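Local coordinates for variant surface glycoprotein MITAT 1.1 (Trypanosoma brucei brucei, PDB 5LY9) that forms, with its identical copies, the dense coat on the parasite surface and, through antigenic variation, lets the trypanosome evade the host immune response, at residues Gly118-Asp130 with Phe181-Leu193. Numbering follows the deposited sequence.
Sequences GSENKCLVTTNAD and FQPTTSTGTCKLL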
ATOM      1  N   GLY A 118      13.633 -37.336 -18.121  1.00 26.90           N
ATOM      2  CA  GLY A 118      14.600 -38.472 -18.105  1.00 28.44           C
ATOM      3  C   GLY A 118      15.987 -38.083 -17.600  1.00 30.41           C
ATOM      4  O   GLY A 118      16.114 -37.135 -16.836  1.00 28.80           O
ATOM      5  N   SER A 119      17.019 -38.786 -18.089  1.00 29.80           N
ATOM      6  CA  SER A 119      18.372 -38.545 -17.664  1.00 29.11           C
ATOM      7  C   SER A 119      18.958 -37.365 -18.401  1.00 26.85           C
ATOM      8  O   SER A 119      19.930 -36.769 -17.916  1.00 26.91           O
ATOM      9  CB  SER A 119      19.213 -39.791 -17.983  1.00 31.30           C
ATOM     10  OG  SER A 119      19.252 -39.987 -19.382  1.00 33.40           O
ATOM     11  N   GLU A 120      18.398 -37.000 -19.549  1.00 26.46           N
ATOM     12  CA  GLU A 120      19.039 -36.009 -20.454  1.00 25.30           C
ATOM     13  C   GLU A 120      18.633 -34.542 -20.237  1.00 24.75           C
ATOM     14  O   GLU A 120      19.294 -33.673 -20.790  1.00 24.71           O
ATOM     15  CB  GLU A 120      18.716 -36.315 -21.917  1.00 26.23           C
ATOM     16  CG  GLU A 120      19.116 -37.759 -22.290  1.00 27.72           C
ATOM     17  CD  GLU A 120      18.004 -38.793 -22.108  1.00 29.29           C
ATOM     18  OE1 GLU A 120      16.916 -38.552 -21.575  1.00 28.18           O
ATOM     19  OE2 GLU A 120      18.264 -39.951 -22.548  1.00 33.84           O
ATOM     20  N   ASN A 121      17.597 -34.270 -19.465  1.00 24.92           N
ATOM     21  CA  ASN A 121      17.109 -32.885 -19.312  1.00 24.92           C
ATOM     22  C   ASN A 121      16.899 -32.595 -17.864  1.00 24.83           C
ATOM     23  O   ASN A 121      15.965 -33.123 -17.230  1.00 25.05           O
ATOM     24  CB  ASN A 121      15.825 -32.669 -20.118  1.00 24.26           C
ATOM     25  CG  ASN A 121      15.981 -33.120 -21.575  1.00 25.57           C
ATOM     26  OD1 ASN A 121      16.431 -32.352 -22.470  1.00 24.31           O
ATOM     27  ND2 ASN A 121      15.629 -34.396 -21.838  1.00 25.57           N
ATOM     28  N   LYS A 122      17.756 -31.719 -17.328  1.00 25.58           N
ATOM     29  CA  LYS A 122      17.652 -31.342 -15.931  1.00 26.09           C
ATOM     30  C   LYS A 122      18.200 -29.950 -15.810  1.00 24.43           C
ATOM     31  O   LYS A 122      19.341 -29.721 -16.175  1.00 23.58           O
ATOM     32  CB  LYS A 122      18.454 -32.295 -15.050  1.00 28.91           C
ATOM     33  CG  LYS A 122      18.078 -33.738 -15.142  1.00 30.60           C
ATOM     34  CD  LYS A 122      18.877 -34.659 -14.277  1.00 29.96           C
ATOM     35  CE  LYS A 122      18.186 -36.017 -14.389  1.00 30.87           C
ATOM     36  NZ  LYS A 122      19.059 -37.056 -13.797  1.00 32.44           N
ATOM     37  N   CYS A 123      17.404 -29.007 -15.267  1.00 24.52           N
ATOM     38  CA  CYS A 123      17.842 -27.589 -15.259  1.00 25.40           C
ATOM     39  C   CYS A 123      18.224 -26.997 -13.895  1.00 25.25           C
ATOM     40  O   CYS A 123      19.073 -26.093 -13.788  1.00 27.60           O
ATOM     41  CB  CYS A 123      16.802 -26.703 -15.944  1.00 26.72           C
ATOM     42  SG  CYS A 123      16.697 -26.839 -17.726  1.00 27.72           S
ATOM     43  N   LEU A 124      17.593 -27.459 -12.846  1.00 24.27           N
ATOM     44  CA  LEU A 124      18.016 -27.091 -11.499  1.00 24.29           C
ATOM     45  C   LEU A 124      18.689 -28.295 -10.923  1.00 24.34           C
ATOM     46  O   LEU A 124      18.028 -29.272 -10.622  1.00 24.30           O
ATOM     47  CB  LEU A 124      16.849 -26.670 -10.617  1.00 24.77           C
ATOM     48  CG  LEU A 124      16.135 -25.388 -11.048  1.00 25.76           C
ATOM     49  CD1 LEU A 124      15.066 -25.087  -9.988  1.00 26.88           C
ATOM     50  CD2 LEU A 124      17.039 -24.183 -11.241  1.00 24.11           C
ATOM     51  N   VAL A 125      19.995 -28.216 -10.829  1.00 24.00           N
ATOM     52  CA  VAL A 125      20.795 -29.323 -10.396  1.00 24.55           C
ATOM     53  C   VAL A 125      21.582 -28.994  -9.150  1.00 26.08           C
ATOM     54  O   VAL A 125      21.580 -27.851  -8.649  1.00 25.30           O
ATOM     55  CB  VAL A 125      21.745 -29.816 -11.552  1.00 23.79           C
ATOM     56  CG1 VAL A 125      20.914 -30.323 -12.693  1.00 23.28           C
ATOM     57  CG2 VAL A 125      22.765 -28.746 -11.990  1.00 23.85           C
ATOM     58  N   THR A 126      22.257 -30.011  -8.593  1.00 24.52           N
ATOM     59  CA  THR A 126      22.940 -29.826  -7.342  1.00 25.36           C
ATOM     60  C   THR A 126      24.346 -29.355  -7.610  1.00 25.38           C
ATOM     61  O   THR A 126      24.628 -28.126  -7.695  1.00 26.32           O
ATOM     62  CB  THR A 126      22.867 -31.087  -6.481  1.00 27.23           C
ATOM     63  OG1 THR A 126      23.522 -32.151  -7.213  1.00 26.88           O
ATOM     64  CG2 THR A 126      21.459 -31.404  -6.174  1.00 28.24           C
ATOM     65  N   THR A 127      25.277 -30.300  -7.756  1.00 25.37           N
ATOM     66  CA  THR A 127      26.698 -29.997  -7.949  1.00 25.62           C
ATOM     67  C   THR A 127      27.253 -30.622  -9.259  1.00 25.34           C
ATOM     68  O   THR A 127      28.401 -30.364  -9.600  1.00 26.86           O
ATOM     69  CB  THR A 127      27.514 -30.610  -6.803  1.00 28.15           C
ATOM     70  OG1 THR A 127      27.239 -32.023  -6.790  1.00 28.20           O
ATOM     71  CG2 THR A 127      27.159 -29.966  -5.410  1.00 29.25           C
ATOM     72  N   ASN A 128      26.426 -31.322 -10.039  1.00 24.89           N
ATOM     73  CA  ASN A 128      26.835 -31.965 -11.309  1.00 24.66           C
ATOM     74  C   ASN A 128      25.623 -31.979 -12.213  1.00 24.99           C
ATOM     75  O   ASN A 128      24.466 -31.730 -11.790  1.00 23.43           O
ATOM     76  CB  ASN A 128      27.339 -33.405 -11.133  1.00 25.30           C
ATOM     77  CG  ASN A 128      26.319 -34.321 -10.469  1.00 25.31           C
ATOM     78  OD1 ASN A 128      25.309 -34.711 -11.026  1.00 26.25           O
ATOM     79  ND2 ASN A 128      26.638 -34.741  -9.302  1.00 26.33           N
ATOM     80  N   ALA A 129      25.886 -32.266 -13.472  1.00 24.37           N
ATOM     81  CA  ALA A 129      24.834 -32.159 -14.490  1.00 24.29           C
ATOM     82  C   ALA A 129      23.745 -33.157 -14.385  1.00 24.54           C
ATOM     83  O   ALA A 129      22.688 -32.973 -15.048  1.00 25.27           O
ATOM     84  CB  ALA A 129      25.409 -32.159 -15.869  1.00 24.99           C
ATOM     85  N   ASP A 130      23.963 -34.242 -13.610  1.00 24.38           N
ATOM     86  CA  ASP A 130      23.026 -35.375 -13.583  1.00 24.48           C
ATOM     87  C   ASP A 130      22.018 -35.500 -12.445  1.00 25.98           C
ATOM     88  O   ASP A 130      21.245 -36.471 -12.395  1.00 25.43           O
ATOM     89  CB  ASP A 130      23.845 -36.688 -13.594  1.00 26.14           C
ATOM     90  CG  ASP A 130      24.722 -36.831 -14.810  1.00 25.86           C
ATOM     91  OD1 ASP A 130      24.502 -36.152 -15.813  1.00 27.68           O
ATOM     92  OD2 ASP A 130      25.689 -37.643 -14.750  1.00 27.30           O
ATOM     93  N   PHE A 181      28.905 -21.744 -12.762  1.00 24.67           N
ATOM     94  CA  PHE A 181      27.488 -21.912 -12.248  1.00 24.42           C
ATOM     95  C   PHE A 181      26.714 -23.025 -12.977  1.00 23.58           C
ATOM     96  O   PHE A 181      25.593 -23.323 -12.641  1.00 25.43           O
ATOM     97  CB  PHE A 181      26.773 -20.569 -12.282  1.00 23.88           C
ATOM     98  CG  PHE A 181      27.488 -19.514 -11.509  1.00 24.88           C
ATOM     99  CD1 PHE A 181      27.710 -19.669 -10.131  1.00 25.43           C
ATOM    100  CD2 PHE A 181      27.926 -18.374 -12.119  1.00 26.14           C
ATOM    101  CE1 PHE A 181      28.426 -18.751  -9.436  1.00 25.69           C
ATOM    102  CE2 PHE A 181      28.635 -17.398 -11.396  1.00 25.81           C
ATOM    103  CZ  PHE A 181      28.887 -17.591 -10.057  1.00 26.19           C
ATOM    104  N   GLN A 182      27.327 -23.643 -13.967  1.00 22.73           N
ATOM    105  CA  GLN A 182      26.810 -24.755 -14.753  1.00 23.06           C
ATOM    106  C   GLN A 182      27.985 -25.761 -14.790  1.00 24.40           C
ATOM    107  O   GLN A 182      29.104 -25.380 -15.124  1.00 24.60           O
ATOM    108  CB  GLN A 182      26.435 -24.317 -16.173  1.00 23.47           C
ATOM    109  CG  GLN A 182      25.158 -23.492 -16.215  1.00 23.22           C
ATOM    110  CD  GLN A 182      25.034 -22.750 -17.540  1.00 24.23           C
ATOM    111  OE1 GLN A 182      25.527 -21.623 -17.697  1.00 24.51           O
ATOM    112  NE2 GLN A 182      24.492 -23.455 -18.520  1.00 24.15           N
ATOM    113  N   PRO A 183      27.746 -26.990 -14.370  1.00 24.33           N
ATOM    114  CA  PRO A 183      28.869 -27.934 -14.236  1.00 25.86           C
ATOM    115  C   PRO A 183      29.393 -28.465 -15.569  1.00 26.35           C
ATOM    116  O   PRO A 183      28.854 -28.165 -16.675  1.00 25.38           O
ATOM    117  CB  PRO A 183      28.250 -29.072 -13.430  1.00 26.86           C
ATOM    118  CG  PRO A 183      26.819 -29.096 -13.860  1.00 26.66           C
ATOM    119  CD  PRO A 183      26.467 -27.602 -14.083  1.00 24.95           C
ATOM    120  N   THR A 184      30.424 -29.316 -15.471  1.00 26.75           N
ATOM    121  CA  THR A 184      30.909 -30.008 -16.639  1.00 26.85           C
ATOM    122  C   THR A 184      29.834 -30.916 -17.236  1.00 25.99           C
ATOM    123  O   THR A 184      28.872 -31.291 -16.566  1.00 24.06           O
ATOM    124  CB  THR A 184      32.134 -30.860 -16.268  1.00 30.17           C
ATOM    125  OG1 THR A 184      31.787 -31.761 -15.204  1.00 30.04           O
ATOM    126  CG2 THR A 184      33.238 -29.979 -15.729  1.00 33.26           C
ATOM    127  N   THR A 185      30.052 -31.317 -18.497  1.00 26.10           N
ATOM    128  CA  THR A 185      29.096 -32.186 -19.178  1.00 26.62           C
ATOM    129  C   THR A 185      29.131 -33.556 -18.475  1.00 25.41           C
ATOM    130  O   THR A 185      30.156 -33.970 -17.943  1.00 26.39           O
ATOM    131  CB  THR A 185      29.417 -32.390 -20.635  1.00 27.88           C
ATOM    132  OG1 THR A 185      30.787 -32.736 -20.700  1.00 28.91           O
ATOM    133  CG2 THR A 185      29.203 -31.168 -21.363  1.00 28.48           C
ATOM    134  N   SER A 186      28.006 -34.221 -18.494  1.00 25.94           N
ATOM    135  CA  SER A 186      27.942 -35.617 -18.073  1.00 25.55           C
ATOM    136  C   SER A 186      26.867 -36.186 -18.931  1.00 25.78           C
ATOM    137  O   SER A 186      27.172 -36.497 -20.102  1.00 27.42           O
ATOM    138  CB  SER A 186      27.777 -35.707 -16.568  1.00 26.08           C
ATOM    139  OG  SER A 186      27.752 -37.080 -16.133  1.00 24.99           O
ATOM    140  N   THR A 187      25.634 -36.281 -18.450  1.00 24.79           N
ATOM    141  CA  THR A 187      24.463 -36.766 -19.219  1.00 26.12           C
ATOM    142  C   THR A 187      23.324 -35.725 -19.235  1.00 25.68           C
ATOM    143  O   THR A 187      22.795 -35.398 -20.288  1.00 26.31           O
ATOM    144  CB  THR A 187      23.963 -38.115 -18.680  1.00 26.73           C
ATOM    145  OG1 THR A 187      25.049 -39.020 -18.833  1.00 26.52           O
ATOM    146  CG2 THR A 187      22.755 -38.612 -19.469  1.00 26.61           C
ATOM    147  N   GLY A 188      22.969 -35.209 -18.076  1.00 26.37           N
ATOM    148  CA  GLY A 188      21.899 -34.170 -18.000  1.00 26.14           C
ATOM    149  C   GLY A 188      22.289 -32.880 -18.685  1.00 25.49           C
ATOM    150  O   GLY A 188      23.464 -32.499 -18.739  1.00 24.24           O
ATOM    151  N   THR A 189      21.317 -32.208 -19.264  1.00 23.97           N
ATOM    152  CA  THR A 189      21.584 -30.939 -19.949  1.00 24.07           C
ATOM    153  C   THR A 189      20.385 -30.022 -19.711  1.00 24.75           C
ATOM    154  O   THR A 189      19.341 -30.481 -19.323  1.00 24.74           O
ATOM    155  CB  THR A 189      21.695 -31.098 -21.478  1.00 23.37           C
ATOM    156  OG1 THR A 189      20.423 -31.531 -22.016  1.00 24.30           O
ATOM    157  CG2 THR A 189      22.749 -32.045 -21.869  1.00 24.68           C
ATOM    158  N   CYS A 190      20.576 -28.716 -19.857  1.00 24.30           N
ATOM    159  CA  CYS A 190      19.486 -27.740 -19.823  1.00 24.48           C
ATOM    160  C   CYS A 190      19.738 -26.878 -21.040  1.00 25.44           C
ATOM    161  O   CYS A 190      20.485 -25.865 -20.970  1.00 25.37           O
ATOM    162  CB  CYS A 190      19.611 -26.948 -18.535  1.00 25.27           C
ATOM    163  SG  CYS A 190      18.263 -25.736 -18.361  1.00 25.66           S
ATOM    164  N   LYS A 191      19.133 -27.270 -22.176  1.00 24.18           N
ATOM    165  CA  LYS A 191      19.364 -26.582 -23.427  1.00 24.17           C
ATOM    166  C   LYS A 191      18.854 -25.143 -23.372  1.00 24.51           C
ATOM    167  O   LYS A 191      19.363 -24.294 -24.129  1.00 23.81           O
ATOM    168  CB  LYS A 191      18.689 -27.330 -24.580  1.00 24.38           C
ATOM    169  CG  LYS A 191      19.414 -28.602 -24.919  1.00 26.24           C
ATOM    170  CD  LYS A 191      18.900 -29.304 -26.146  1.00 26.19           C
ATOM    171  CE  LYS A 191      17.444 -29.767 -25.988  1.00 26.60           C
ATOM    172  NZ  LYS A 191      17.024 -30.336 -27.337  1.00 28.16           N
ATOM    173  N   LEU A 192      17.848 -24.879 -22.502  1.00 23.96           N
ATOM    174  CA  LEU A 192      17.266 -23.530 -22.420  1.00 23.99           C
ATOM    175  C   LEU A 192      18.378 -22.536 -22.127  1.00 24.74           C
ATOM    176  O   LEU A 192      18.287 -21.379 -22.508  1.00 23.03           O
ATOM    177  CB  LEU A 192      16.190 -23.427 -21.369  1.00 25.91           C
ATOM    178  CG  LEU A 192      15.418 -22.082 -21.408  1.00 27.66           C
ATOM    179  CD1 LEU A 192      14.649 -21.913 -22.717  1.00 30.56           C
ATOM    180  CD2 LEU A 192      14.550 -21.918 -20.205  1.00 27.98           C
ATOM    181  N   LEU A 193      19.445 -23.001 -21.436  1.00 24.51           N
ATOM    182  CA  LEU A 193      20.492 -22.090 -21.032  1.00 25.06           C
ATOM    183  C   LEU A 193      21.508 -21.817 -22.118  1.00 24.41           C
ATOM    184  O   LEU A 193      22.535 -21.132 -21.857  1.00 24.29           O
ATOM    185  CB  LEU A 193      21.157 -22.559 -19.734  1.00 24.41           C
ATOM    186  CG  LEU A 193      20.195 -22.567 -18.547  1.00 26.90           C
ATOM    187  CD1 LEU A 193      20.906 -23.026 -17.304  1.00 27.57           C
ATOM    188  CD2 LEU A 193      19.547 -21.234 -18.264  1.00 27.15           C
TER
HETATM  189  O   HOH W   1      17.883 -30.127 -22.104  1.00 23.44           O
HETATM  190  O   HOH W   2      28.548 -32.581 -14.258  1.00 24.68           O
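The CG corner of the Pro183 ring points at Ala129, 3.3 Å from its N and 3.9 Å from its CB. That amide donates to a water that in turn donates to Thr184 O, which ties the two loops together beside the proline. On the far side of Ala129, the Gly188 backbone lies close against the carbonyl, with Gly188 CA 3.3 Å from Ala129 O in a CA-H...O contact. The next residue, Asp130, turns its carboxylate onto residues 186-188. OD1 accepts from Thr187 N through its syn lone pair and from Gly188 N nearly head-on (2.9 Å, 171° at the hydrogen), while Ser186 OG, swung anti to its own backbone N (chi1 -178°), donates to OD2; three bonds thus fix the carboxylate. Further along, Thr189 OG1 donates to Glu120 O at 2.7 Å, and Lys122 N returns a bond to Thr189 O. The Cys123-Cys190 disulfide, chi3 93°, locks this end, where Tyr201 of the second subunit packs on Cys123. These contacts and the disulfide join two loops, largely without regular secondary structure, at the end of the elongated helical bundle of an A-type VSG N-terminal domain.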